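Local coordinates for protein proliferating cell nuclear antigen (Entamoeba histolytica, PDB 3P91) that probably encircles DNA as a trimeric sliding clamp and raises the processivity of DNA polymerase delta during replication, at residues A[84-89]-A[114-119]; A[163-168]-A[230-235]; A[59-64]-A[244-249]; A[50-55]-A[130-135]. All coordinates share one frame; numbering follows the deposited sequence.

How the interactions relate
The four contacts run along the two-domain chain of a PCNA clamp subunit. Interactions 1 and 2 lie on opposite sides of the chain's centre, their own centres about 41 Å apart: the first is in the N-terminal domain at a subunit interface, the second joins two sheets of the C-terminal domain. Interactions 3 and 4 each bring the two halves of the sequence together. They touch one another through the neighbouring strands 52-57 and 247-253 of the long antiparallel sheet, and their segments alternate along the chain. Interactions 1 and 2 both fall between the segments of interaction 3, and interaction 4 closes before interaction 2 opens. Together they span the subunit from its interface, through the domain junction, to the other domain.

Interaction 1: residues A[84-89]-A[114-119]; sequences LKALDN and KTMKFG
Leu87 lays its CD1 methyl obliquely against the outer end of the Phe118 ring, with CD1 3.7 Å from CZ and 3.9 Å from CE2 of Phe118. Both side chains carry CG beside the backbone N and anti to the carbonyl carbon (chi1 -73° in Leu87 and -40° in Phe118), and they run alongside each other in opposite senses. A second, looser touch lies alongside. The CE methyl of Met116 stands 4.4 Å from CB of Ala86 and 4.3 Å from the carbonyl oxygen of the same alanine.

The loop that presents Ala86 and Leu87 follows helix 77-84 and begins with a type I turn, closed by a bond of 3.0 Å from Leu87 N to Leu84 O. The carbonyl of Leu87 is further held by Lys18 NZ on helix 14-25.

Residues 114-119 form an edge strand within the chain, but a strand of the second subunit pairs with them antiparallel, so the sheet continues across the interface, a hallmark of the PCNA ring. Lys150 of that subunit hydrogen-bonds to Ala86 O, and its Asp154 packs on Ala86 and Met116. All four residues that touch are buried. The side chains of the two segments meet only through carbon, so dispersion and burial hold the loop against the strand, while polar links to the loop come from Lys18 of the same chain and Lys150 of the neighbouring subunit.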
loop_
_atom_site.group_PDB
_atom_site.type_symbol
_atom_site.label_atom_id
_atom_site.label_comp_id
_atom_site.label_asym_id
_atom_site.label_seq_id
_atom_site.Cartn_x
_atom_site.Cartn_y
_atom_site.Cartn_z
ATOM N N LEU A 84 -12.892 1.499 16.558
ATOM C CA LEU A 84 -11.814 0.684 17.115
ATOM C C LEU A 84 -10.489 0.870 16.391
ATOM O O LEU A 84 -9.421 0.767 16.990
ATOM C CB LEU A 84 -12.208 -0.789 17.092
ATOM C CG LEU A 84 -13.370 -1.126 18.009
ATOM C CD1 LEU A 84 -13.457 -2.618 18.183
ATOM C CD2 LEU A 84 -13.156 -0.432 19.340
ATOM N N LYS A 85 -10.562 1.133 15.093
ATOM C CA LYS A 85 -9.364 1.393 14.307
ATOM C C LYS A 85 -8.633 2.657 14.781
ATOM O O LYS A 85 -7.448 2.842 14.500
ATOM C CB LYS A 85 -9.715 1.500 12.821
ATOM N N ALA A 86 -9.337 3.519 15.507
ATOM C CA ALA A 86 -8.740 4.744 16.020
ATOM C C ALA A 86 -7.935 4.507 17.288
ATOM O O ALA A 86 -7.227 5.393 17.757
ATOM C CB ALA A 86 -9.810 5.794 16.267
ATOM N N LEU A 87 -8.041 3.307 17.840
ATOM C CA LEU A 87 -7.420 3.017 19.122
ATOM C C LEU A 87 -6.105 2.285 18.931
ATOM O O LEU A 87 -5.846 1.741 17.863
ATOM C CB LEU A 87 -8.362 2.182 19.985
ATOM C CG LEU A 87 -9.574 2.892 20.592
ATOM C CD1 LEU A 87 -10.232 3.853 19.619
ATOM C CD2 LEU A 87 -10.576 1.879 21.084
ATOM N N ASP A 88 -5.271 2.281 19.964
ATOM C CA ASP A 88 -4.033 1.514 19.935
ATOM C C ASP A 88 -4.244 0.235 20.736
ATOM O O ASP A 88 -5.075 0.200 21.647
ATOM N N ASN A 89 -3.507 -0.817 20.386
ATOM C CA ASN A 89 -3.525 -2.059 21.157
ATOM C C ASN A 89 -3.090 -1.783 22.592
ATOM O O ASN A 89 -3.365 -2.554 23.503
ATOM C CB ASN A 89 -2.596 -3.107 20.530
ATOM C CG ASN A 89 -3.180 -3.748 19.281
ATOM O OD1 ASN A 89 -4.369 -3.610 19.000
ATOM N ND2 ASN A 89 -2.348 -4.471 18.534
ATOM N N LYS A 114 -3.862 11.043 27.449
ATOM C CA LYS A 114 -4.984 11.239 26.541
ATOM C C LYS A 114 -6.156 10.319 26.872
ATOM O O LYS A 114 -5.974 9.199 27.341
ATOM C CB LYS A 114 -4.549 11.012 25.094
ATOM C CG LYS A 114 -5.662 11.236 24.090
ATOM C CD LYS A 114 -5.136 11.304 22.665
ATOM C CE LYS A 114 -4.806 9.925 22.121
ATOM N NZ LYS A 114 -4.730 9.920 20.627
ATOM N N THR A 115 -7.365 10.797 26.620
ATOM C CA THR A 115 -8.544 9.965 26.772
ATOM C C THR A 115 -9.539 10.235 25.656
ATOM O O THR A 115 -9.865 11.381 25.365
ATOM C CB THR A 115 -9.236 10.213 28.107
ATOM O OG1 THR A 115 -8.407 9.730 29.171
ATOM C CG2 THR A 115 -10.562 9.487 28.138
ATOM N N MET A 116 -10.026 9.172 25.036
ATOM C CA MET A 116 -10.983 9.318 23.958
ATOM C C MET A 116 -12.310 8.685 24.344
ATOM O O MET A 116 -12.355 7.553 24.819
ATOM C CB MET A 116 -10.423 8.689 22.687
ATOM C CG MET A 116 -9.061 9.250 22.292
ATOM S SD MET A 116 -8.231 8.339 20.973
ATOM C CE MET A 116 -9.395 8.549 19.634
ATOM N N LYS A 117 -13.395 9.424 24.162
ATOM C CA LYS A 117 -14.705 8.891 24.469
ATOM C C LYS A 117 -15.572 8.964 23.234
ATOM O O LYS A 117 -15.691 10.009 22.603
ATOM C CB LYS A 117 -15.355 9.655 25.623
ATOM N N PHE A 118 -16.170 7.838 22.883
ATOM C CA PHE A 118 -17.068 7.792 21.747
ATOM C C PHE A 118 -18.438 7.376 22.226
ATOM O O PHE A 118 -18.561 6.524 23.100
ATOM C CB PHE A 118 -16.578 6.782 20.720
ATOM C CG PHE A 118 -15.094 6.792 20.522
ATOM C CD1 PHE A 118 -14.532 7.400 19.414
ATOM C CD2 PHE A 118 -14.253 6.189 21.444
ATOM C CE1 PHE A 118 -13.168 7.407 19.228
ATOM C CE2 PHE A 118 -12.886 6.195 21.266
ATOM C CZ PHE A 118 -12.343 6.801 20.158
ATOM N N GLY A 119 -19.464 7.998 21.663
ATOM C CA GLY A 119 -20.819 7.515 21.808
ATOM C C GLY A 119 -21.217 6.862 20.501
ATOM O O GLY A 119 -21.392 7.541 19.495
#

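Interaction 2: residues A[163-168]-A[230-235]; sequences ITIGCT and LSLSGQ
Leu232 rests its CD2 methyl against both Ile165 and Cys167, a hydrophobic join between two beta sheets in the C-terminal domain of the DNA-clamp fold. CD2 of Leu232 is 3.9 Å from Ile165 CG2 and reaches Cys167 CB at 4.1 Å. Leu232 and Ile165 cross at a slant, and the leucine touches through a single methyl branch. Its CG is anti to the backbone N (chi1 -168°), which extends the side chain from its strand toward the facing one. On the other side, Ile165 offers CG2, the branch that is anti to its own backbone N.

The next shell fixes the two strands. Residues 163-167 belong to a four-stranded antiparallel sheet, where Ile165 bonds through its backbone to Ala208 and Cys167 to Val206. Residues 230-232 belong instead to the long sheet that runs through both domains. Side chains from strand 206-211 fill in around the join: Phe210 touches both Ile165 and Leu232, and Val206 also lies on Leu232. Leu238 flanks Leu230 and Leu232 from strand 238-244, while Ala139 and Ile141 cover Cys167.

The three touching residues are buried, and no other subunit reaches the two segments. Besides its two side-chain neighbours, the same CD2 of Leu232 also meets a polar backbone atom, the carbonyl oxygen of Ile165, at 3.9 Å.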
loop_
_atom_site.group_PDB
_atom_site.type_symbol
_atom_site.label_atom_id
_atom_site.label_comp_id
_atom_site.label_asym_id
_atom_site.label_seq_id
_atom_site.Cartn_x
_atom_site.Cartn_y
_atom_site.Cartn_z
ATOM N N ILE A 163 -14.276 -25.402 -2.335
ATOM C CA ILE A 163 -13.000 -25.916 -1.890
ATOM C C ILE A 163 -13.254 -27.276 -1.275
ATOM O O ILE A 163 -14.199 -27.458 -0.519
ATOM C CB ILE A 163 -12.335 -25.001 -0.857
ATOM C CG1 ILE A 163 -11.029 -25.632 -0.371
ATOM C CG2 ILE A 163 -13.278 -24.724 0.314
ATOM C CD1 ILE A 163 -10.328 -24.847 0.709
ATOM N N THR A 164 -12.418 -28.243 -1.613
ATOM C CA THR A 164 -12.568 -29.567 -1.049
ATOM C C THR A 164 -11.494 -29.818 -0.011
ATOM O O THR A 164 -10.327 -29.512 -0.214
ATOM C CB THR A 164 -12.535 -30.635 -2.139
ATOM O OG1 THR A 164 -13.723 -30.519 -2.931
ATOM C CG2 THR A 164 -12.459 -32.032 -1.536
ATOM N N ILE A 165 -11.916 -30.354 1.122
ATOM C CA ILE A 165 -11.022 -30.607 2.230
ATOM C C ILE A 165 -11.130 -32.067 2.594
ATOM O O ILE A 165 -12.205 -32.556 2.917
ATOM C CB ILE A 165 -11.413 -29.757 3.435
ATOM C CG1 ILE A 165 -11.383 -28.284 3.049
ATOM C CG2 ILE A 165 -10.481 -30.013 4.593
ATOM C CD1 ILE A 165 -11.866 -27.378 4.126
ATOM N N GLY A 166 -10.013 -32.772 2.516
ATOM C CA GLY A 166 -10.005 -34.186 2.800
ATOM C C GLY A 166 -9.015 -34.472 3.898
ATOM O O GLY A 166 -8.014 -33.777 4.031
ATOM N N CYS A 167 -9.301 -35.497 4.690
ATOM C CA CYS A 167 -8.427 -35.870 5.786
ATOM C C CYS A 167 -8.212 -37.374 5.844
ATOM O O CYS A 167 -9.164 -38.146 5.807
ATOM C CB CYS A 167 -9.012 -35.389 7.107
ATOM S SG CYS A 167 -7.805 -35.312 8.435
ATOM N N THR A 168 -6.950 -37.775 5.924
ATOM C CA THR A 168 -6.606 -39.162 6.193
ATOM C C THR A 168 -5.834 -39.225 7.502
ATOM O O THR A 168 -5.736 -38.234 8.215
ATOM C CB THR A 168 -5.785 -39.787 5.055
ATOM O OG1 THR A 168 -4.459 -39.239 5.046
ATOM C CG2 THR A 168 -6.457 -39.512 3.722
ATOM N N LEU A 230 -10.333 -26.987 12.593
ATOM C CA LEU A 230 -11.411 -27.390 11.717
ATOM C C LEU A 230 -11.906 -28.764 12.130
ATOM O O LEU A 230 -11.165 -29.746 12.076
ATOM C CB LEU A 230 -10.925 -27.456 10.277
ATOM C CG LEU A 230 -10.233 -26.259 9.625
ATOM C CD1 LEU A 230 -8.963 -25.871 10.362
ATOM C CD2 LEU A 230 -9.907 -26.602 8.180
ATOM N N SER A 231 -13.163 -28.831 12.541
ATOM C CA SER A 231 -13.788 -30.097 12.864
ATOM C C SER A 231 -14.582 -30.568 11.663
ATOM O O SER A 231 -15.557 -29.937 11.264
ATOM C CB SER A 231 -14.686 -29.943 14.075
ATOM O OG SER A 231 -13.912 -29.645 15.216
ATOM N N LEU A 232 -14.162 -31.697 11.104
ATOM C CA LEU A 232 -14.594 -32.134 9.782
ATOM C C LEU A 232 -15.523 -33.358 9.793
ATOM O O LEU A 232 -15.214 -34.376 10.404
ATOM C CB LEU A 232 -13.350 -32.425 8.939
ATOM C CG LEU A 232 -13.467 -32.644 7.431
ATOM C CD1 LEU A 232 -14.266 -31.522 6.802
ATOM C CD2 LEU A 232 -12.078 -32.722 6.822
ATOM N N SER A 233 -16.659 -33.240 9.105
ATOM C CA SER A 233 -17.598 -34.344 8.921
ATOM C C SER A 233 -18.048 -34.398 7.459
ATOM O O SER A 233 -18.142 -33.365 6.798
ATOM C CB SER A 233 -18.825 -34.161 9.808
ATOM O OG SER A 233 -18.463 -33.827 11.131
ATOM N N GLY A 234 -18.347 -35.597 6.967
ATOM C CA GLY A 234 -18.727 -35.780 5.576
ATOM C C GLY A 234 -20.095 -35.242 5.195
ATOM O O GLY A 234 -20.301 -34.812 4.058
ATOM N N GLN A 235 -21.033 -35.257 6.139
ATOM C CA GLN A 235 -22.413 -34.857 5.848
ATOM C C GLN A 235 -22.922 -33.683 6.680
ATOM O O GLN A 235 -23.823 -32.959 6.247
ATOM C CB GLN A 235 -23.370 -36.049 5.999
ATOM C CG GLN A 235 -23.372 -37.019 4.826
ATOM C CD GLN A 235 -22.119 -37.853 4.772
ATOM O OE1 GLN A 235 -21.746 -38.496 5.756
ATOM N NE2 GLN A 235 -21.445 -37.841 3.624
#

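Interaction 3: residues A[59-64]-A[244-249]; sequences TDAFDE and GEACVL
The chi1 of Asp60, -84°, sets its CG beside the backbone N and anti to the carbonyl carbon, which points the carboxylate away from Ala246 and leaves CB of Asp60 to meet the CB methyl of Ala246 at 3.6 Å. Ala246 itself adopts phi/psi of -121°/52°, at the end of the bend between strands 238-244 and 247-253, and turns its methyl into the opposing backbone. That methyl is the centre of the contact. Its CB also lies 3.6 Å from the backbone N of Ala61 and 4.1 Å from Ala61 CB, while the carbonyl oxygen of Ala246 stands 3.9 Å from Ala61 CB.

A short 3-10 turn at residues 59-61, with Phe62 N bonded to Thr59 O at 3.2 Å, arrays Asp60 and Ala61 around the methyl. With one methyl from each alanine and the CB of Asp60, the two backbones come close: the CA atoms of Ala61 and Ala246 are 5.2 Å apart.

The contact lies where the N-terminal half passes from one sheet to another, and the bend at Ala246, from the C-terminal half, packs on this crossing. Ala246 pairs through its backbone with Glu58, just beyond strand 52-57, whose neighbour in the long sheet is strand 247-253. Strand 62-66 follows beside strand 7-11; at Asp63 and Glu64 it turns a corner with a classic beta bulge opposite Lys10.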
loop_
_atom_site.group_PDB
_atom_site.type_symbol
_atom_site.label_atom_id
_atom_site.label_comp_id
_atom_site.label_asym_id
_atom_site.label_seq_id
_atom_site.Cartn_x
_atom_site.Cartn_y
_atom_site.Cartn_z
ATOM N N THR A 59 -15.697 -13.624 30.948
ATOM C CA THR A 59 -15.403 -12.558 31.906
ATOM C C THR A 59 -13.913 -12.486 32.281
ATOM O O THR A 59 -13.439 -11.454 32.759
ATOM C CB THR A 59 -16.327 -12.605 33.174
ATOM O OG1 THR A 59 -16.171 -13.850 33.868
ATOM C CG2 THR A 59 -17.794 -12.418 32.789
ATOM N N ASP A 60 -13.185 -13.575 32.030
ATOM C CA ASP A 60 -11.736 -13.634 32.247
ATOM C C ASP A 60 -10.943 -12.771 31.262
ATOM O O ASP A 60 -9.736 -12.588 31.416
ATOM C CB ASP A 60 -11.240 -15.077 32.147
ATOM C CG ASP A 60 -11.400 -15.844 33.443
ATOM O OD1 ASP A 60 -11.894 -16.991 33.404
ATOM O OD2 ASP A 60 -11.021 -15.308 34.504
ATOM N N ALA A 61 -11.624 -12.253 30.247
ATOM C CA ALA A 61 -10.990 -11.388 29.261
ATOM C C ALA A 61 -10.925 -9.924 29.724
ATOM O O ALA A 61 -10.325 -9.080 29.063
ATOM C CB ALA A 61 -11.719 -11.503 27.924
ATOM N N PHE A 62 -11.534 -9.644 30.873
ATOM C CA PHE A 62 -11.675 -8.287 31.376
ATOM C C PHE A 62 -11.008 -8.096 32.729
ATOM O O PHE A 62 -10.930 -9.021 33.533
ATOM C CB PHE A 62 -13.151 -7.929 31.506
ATOM C CG PHE A 62 -13.951 -8.224 30.279
ATOM C CD1 PHE A 62 -14.154 -7.248 29.319
ATOM C CD2 PHE A 62 -14.505 -9.482 30.083
ATOM C CE1 PHE A 62 -14.893 -7.524 28.179
ATOM C CE2 PHE A 62 -15.245 -9.765 28.952
ATOM C CZ PHE A 62 -15.438 -8.787 27.996
ATOM N N ASP A 63 -10.535 -6.878 32.968
ATOM C CA ASP A 63 -10.045 -6.483 34.279
ATOM C C ASP A 63 -11.198 -6.055 35.184
ATOM O O ASP A 63 -11.145 -6.248 36.397
ATOM C CB ASP A 63 -9.027 -5.352 34.149
ATOM C CG ASP A 63 -7.663 -5.852 33.745
ATOM O OD1 ASP A 63 -6.951 -5.131 33.009
ATOM O OD2 ASP A 63 -7.308 -6.974 34.168
ATOM N N GLU A 64 -12.226 -5.463 34.581
ATOM C CA GLU A 64 -13.472 -5.144 35.278
ATOM C C GLU A 64 -14.646 -5.620 34.439
ATOM O O GLU A 64 -14.610 -5.539 33.205
ATOM C CB GLU A 64 -13.604 -3.643 35.520
ATOM C CG GLU A 64 -12.429 -3.029 36.245
ATOM C CD GLU A 64 -12.579 -1.537 36.433
ATOM O OE1 GLU A 64 -11.841 -0.961 37.263
ATOM O OE2 GLU A 64 -13.438 -0.940 35.754
ATOM N N GLY A 244 -9.119 -17.938 21.464
ATOM C CA GLY A 244 -8.142 -17.028 22.033
ATOM C C GLY A 244 -7.960 -17.254 23.524
ATOM O O GLY A 244 -8.338 -18.301 24.055
ATOM N N GLU A 245 -7.388 -16.262 24.201
ATOM C CA GLU A 245 -7.126 -16.349 25.636
ATOM C C GLU A 245 -8.355 -16.786 26.453
ATOM O O GLU A 245 -8.447 -17.939 26.893
ATOM C CB GLU A 245 -6.572 -15.017 26.155
ATOM N N ALA A 246 -9.289 -15.863 26.665
ATOM C CA ALA A 246 -10.537 -16.179 27.363
ATOM C C ALA A 246 -11.682 -15.872 26.421
ATOM O O ALA A 246 -12.618 -15.149 26.750
ATOM C CB ALA A 246 -10.663 -15.364 28.632
ATOM N N CYS A 247 -11.588 -16.432 25.231
ATOM C CA CYS A 247 -12.447 -16.028 24.150
ATOM C C CYS A 247 -12.395 -17.125 23.110
ATOM O O CYS A 247 -11.390 -17.819 22.983
ATOM C CB CYS A 247 -11.912 -14.728 23.569
ATOM S SG CYS A 247 -12.652 -14.240 22.018
ATOM N N VAL A 248 -13.480 -17.300 22.374
ATOM C CA VAL A 248 -13.486 -18.286 21.313
ATOM C C VAL A 248 -14.480 -17.872 20.255
ATOM O O VAL A 248 -15.523 -17.299 20.560
ATOM C CB VAL A 248 -13.808 -19.705 21.838
ATOM C CG1 VAL A 248 -15.219 -19.765 22.396
ATOM C CG2 VAL A 248 -13.589 -20.757 20.735
ATOM N N LEU A 249 -14.131 -18.139 19.004
ATOM C CA LEU A 249 -14.966 -17.772 17.879
ATOM C C LEU A 249 -15.166 -19.014 17.041
ATOM O O LEU A 249 -14.219 -19.747 16.787
ATOM C CB LEU A 249 -14.280 -16.687 17.060
ATOM C CG LEU A 249 -14.998 -16.277 15.775
ATOM C CD1 LEU A 249 -16.362 -15.685 16.096
ATOM C CD2 LEU A 249 -14.158 -15.296 14.965
#

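Interaction 4: residues A[50-55]-A[130-135]; sequences VSLVSL and VEIPEL
The loop that connects the two domains of a PCNA subunit packs here on the long sheet, with Val130 and Ile132 set against Leu52 of strand 52-57. The ends of Leu52 and Val130 meet head-on. CD2 of Leu52 comes 3.5 Å from Val130 CG2, and CD1 of the same leucine lies 3.9 Å from that methyl, so CG2 meets both leucine branches. The off-staggered chi1 of Leu52, -139°, accompanies this close approach of CD2 to Val130. More loosely, CD1 of Leu52 stands 4.4 Å from Ile132 CG2.

Strands on either side of 52-57 complete the surroundings: Met45 from strand 39-45 and Tyr252 from strand 247-253 touch Leu52, Gln43 touches Ile132, and Pro133 rests on Tyr252. In PCNA relatives the cleft between this loop and the sheet receives the PIP-box peptides of partner proteins, and the same role is probable here. Leu52 is buried while Ile132 is exposed, and the contact across the segments is made by aliphatic carbons, chiefly methyls. Such a partly exposed apolar seam, with no directional bond between the segments, is consistent with a loop whose position here depends on fit of shape.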
loop_
_atom_site.group_PDB
_atom_site.type_symbol
_atom_site.label_atom_id
_atom_site.label_comp_id
_atom_site.label_asym_id
_atom_site.label_seq_id
_atom_site.Cartn_x
_atom_site.Cartn_y
_atom_site.Cartn_z
ATOM N N VAL A 50 -26.327 -18.475 5.367
ATOM C CA VAL A 50 -25.784 -19.705 4.819
ATOM C C VAL A 50 -25.037 -20.449 5.907
ATOM O O VAL A 50 -24.916 -21.672 5.875
ATOM C CB VAL A 50 -24.820 -19.399 3.650
ATOM C CG1 VAL A 50 -23.743 -20.450 3.555
ATOM C CG2 VAL A 50 -25.582 -19.282 2.344
ATOM N N SER A 51 -24.545 -19.696 6.882
ATOM C CA SER A 51 -23.731 -20.265 7.935
ATOM C C SER A 51 -24.063 -19.629 9.268
ATOM O O SER A 51 -24.931 -18.763 9.372
ATOM C CB SER A 51 -22.253 -20.050 7.627
ATOM O OG SER A 51 -21.942 -18.664 7.619
ATOM N N LEU A 52 -23.340 -20.059 10.291
ATOM C CA LEU A 52 -23.623 -19.654 11.649
ATOM C C LEU A 52 -22.345 -19.114 12.248
ATOM O O LEU A 52 -21.273 -19.682 12.041
ATOM C CB LEU A 52 -24.088 -20.872 12.449
ATOM C CG LEU A 52 -25.244 -20.800 13.444
ATOM C CD1 LEU A 52 -24.788 -20.345 14.831
ATOM C CD2 LEU A 52 -26.356 -19.916 12.902
ATOM N N VAL A 53 -22.465 -18.008 12.972
ATOM C CA VAL A 53 -21.360 -17.465 13.744
ATOM C C VAL A 53 -21.672 -17.620 15.224
ATOM O O VAL A 53 -22.802 -17.402 15.646
ATOM C CB VAL A 53 -21.137 -15.967 13.451
ATOM C CG1 VAL A 53 -19.844 -15.501 14.079
ATOM C CG2 VAL A 53 -21.140 -15.704 11.951
ATOM N N SER A 54 -20.663 -17.992 16.006
ATOM C CA SER A 54 -20.814 -18.172 17.443
ATOM C C SER A 54 -19.639 -17.582 18.210
ATOM O O SER A 54 -18.555 -18.153 18.213
ATOM C CB SER A 54 -20.912 -19.655 17.773
ATOM O OG SER A 54 -20.859 -19.865 19.170
ATOM N N LEU A 55 -19.854 -16.449 18.870
ATOM C CA LEU A 55 -18.802 -15.830 19.667
ATOM C C LEU A 55 -19.097 -15.865 21.151
ATOM O O LEU A 55 -20.223 -15.638 21.588
ATOM C CB LEU A 55 -18.572 -14.374 19.254
ATOM C CG LEU A 55 -17.765 -13.499 20.229
ATOM C CD1 LEU A 55 -16.264 -13.781 20.152
ATOM C CD2 LEU A 55 -18.042 -12.022 19.986
ATOM N N VAL A 130 -30.688 -18.213 17.168
ATOM C CA VAL A 130 -30.384 -19.447 16.463
ATOM C C VAL A 130 -29.705 -20.458 17.376
ATOM O O VAL A 130 -29.204 -20.110 18.451
ATOM C CB VAL A 130 -29.508 -19.190 15.225
ATOM C CG1 VAL A 130 -30.216 -18.253 14.271
ATOM C CG2 VAL A 130 -28.174 -18.614 15.635
ATOM N N GLU A 131 -29.702 -21.712 16.938
ATOM C CA GLU A 131 -29.116 -22.795 17.708
ATOM C C GLU A 131 -28.051 -23.485 16.876
ATOM O O GLU A 131 -28.226 -23.698 15.681
ATOM C CB GLU A 131 -30.190 -23.807 18.103
ATOM C CG GLU A 131 -31.433 -23.193 18.707
ATOM C CD GLU A 131 -31.165 -22.585 20.060
ATOM O OE1 GLU A 131 -31.807 -21.563 20.391
ATOM O OE2 GLU A 131 -30.312 -23.131 20.796
ATOM N N ILE A 132 -26.947 -23.836 17.518
ATOM C CA ILE A 132 -25.882 -24.557 16.843
ATOM C C ILE A 132 -26.345 -25.966 16.472
ATOM O O ILE A 132 -27.227 -26.530 17.113
ATOM C CB ILE A 132 -24.588 -24.598 17.699
ATOM C CG1 ILE A 132 -24.733 -25.567 18.875
ATOM C CG2 ILE A 132 -24.229 -23.197 18.180
ATOM C CD1 ILE A 132 -23.580 -25.522 19.865
ATOM N N PRO A 133 -25.770 -26.527 15.406
ATOM C CA PRO A 133 -26.142 -27.879 15.003
ATOM C C PRO A 133 -25.509 -28.929 15.910
ATOM O O PRO A 133 -24.594 -28.613 16.673
ATOM C CB PRO A 133 -25.571 -27.983 13.588
ATOM C CG PRO A 133 -24.448 -27.020 13.563
ATOM C CD PRO A 133 -24.855 -25.889 14.445
ATOM N N GLU A 134 -26.004 -30.163 15.836
ATOM C CA GLU A 134 -25.384 -31.271 16.546
ATOM C C GLU A 134 -24.381 -31.923 15.615
ATOM O O GLU A 134 -24.653 -32.083 14.425
ATOM C CB GLU A 134 -26.432 -32.289 17.010
ATOM C CG GLU A 134 -27.400 -31.757 18.047
ATOM C CD GLU A 134 -26.710 -31.379 19.353
ATOM O OE1 GLU A 134 -26.964 -30.267 19.863
ATOM O OE2 GLU A 134 -25.914 -32.192 19.871
ATOM N N LEU A 135 -23.225 -32.287 16.162
ATOM C CA LEU A 135 -22.131 -32.846 15.380
ATOM C C LEU A 135 -21.465 -34.024 16.062
ATOM O O LEU A 135 -21.416 -34.117 17.290
ATOM C CB LEU A 135 -21.027 -31.805 15.153
ATOM C CG LEU A 135 -21.171 -30.627 14.193
ATOM C CD1 LEU A 135 -21.923 -31.048 12.950
ATOM C CD2 LEU A 135 -21.855 -29.457 14.864
#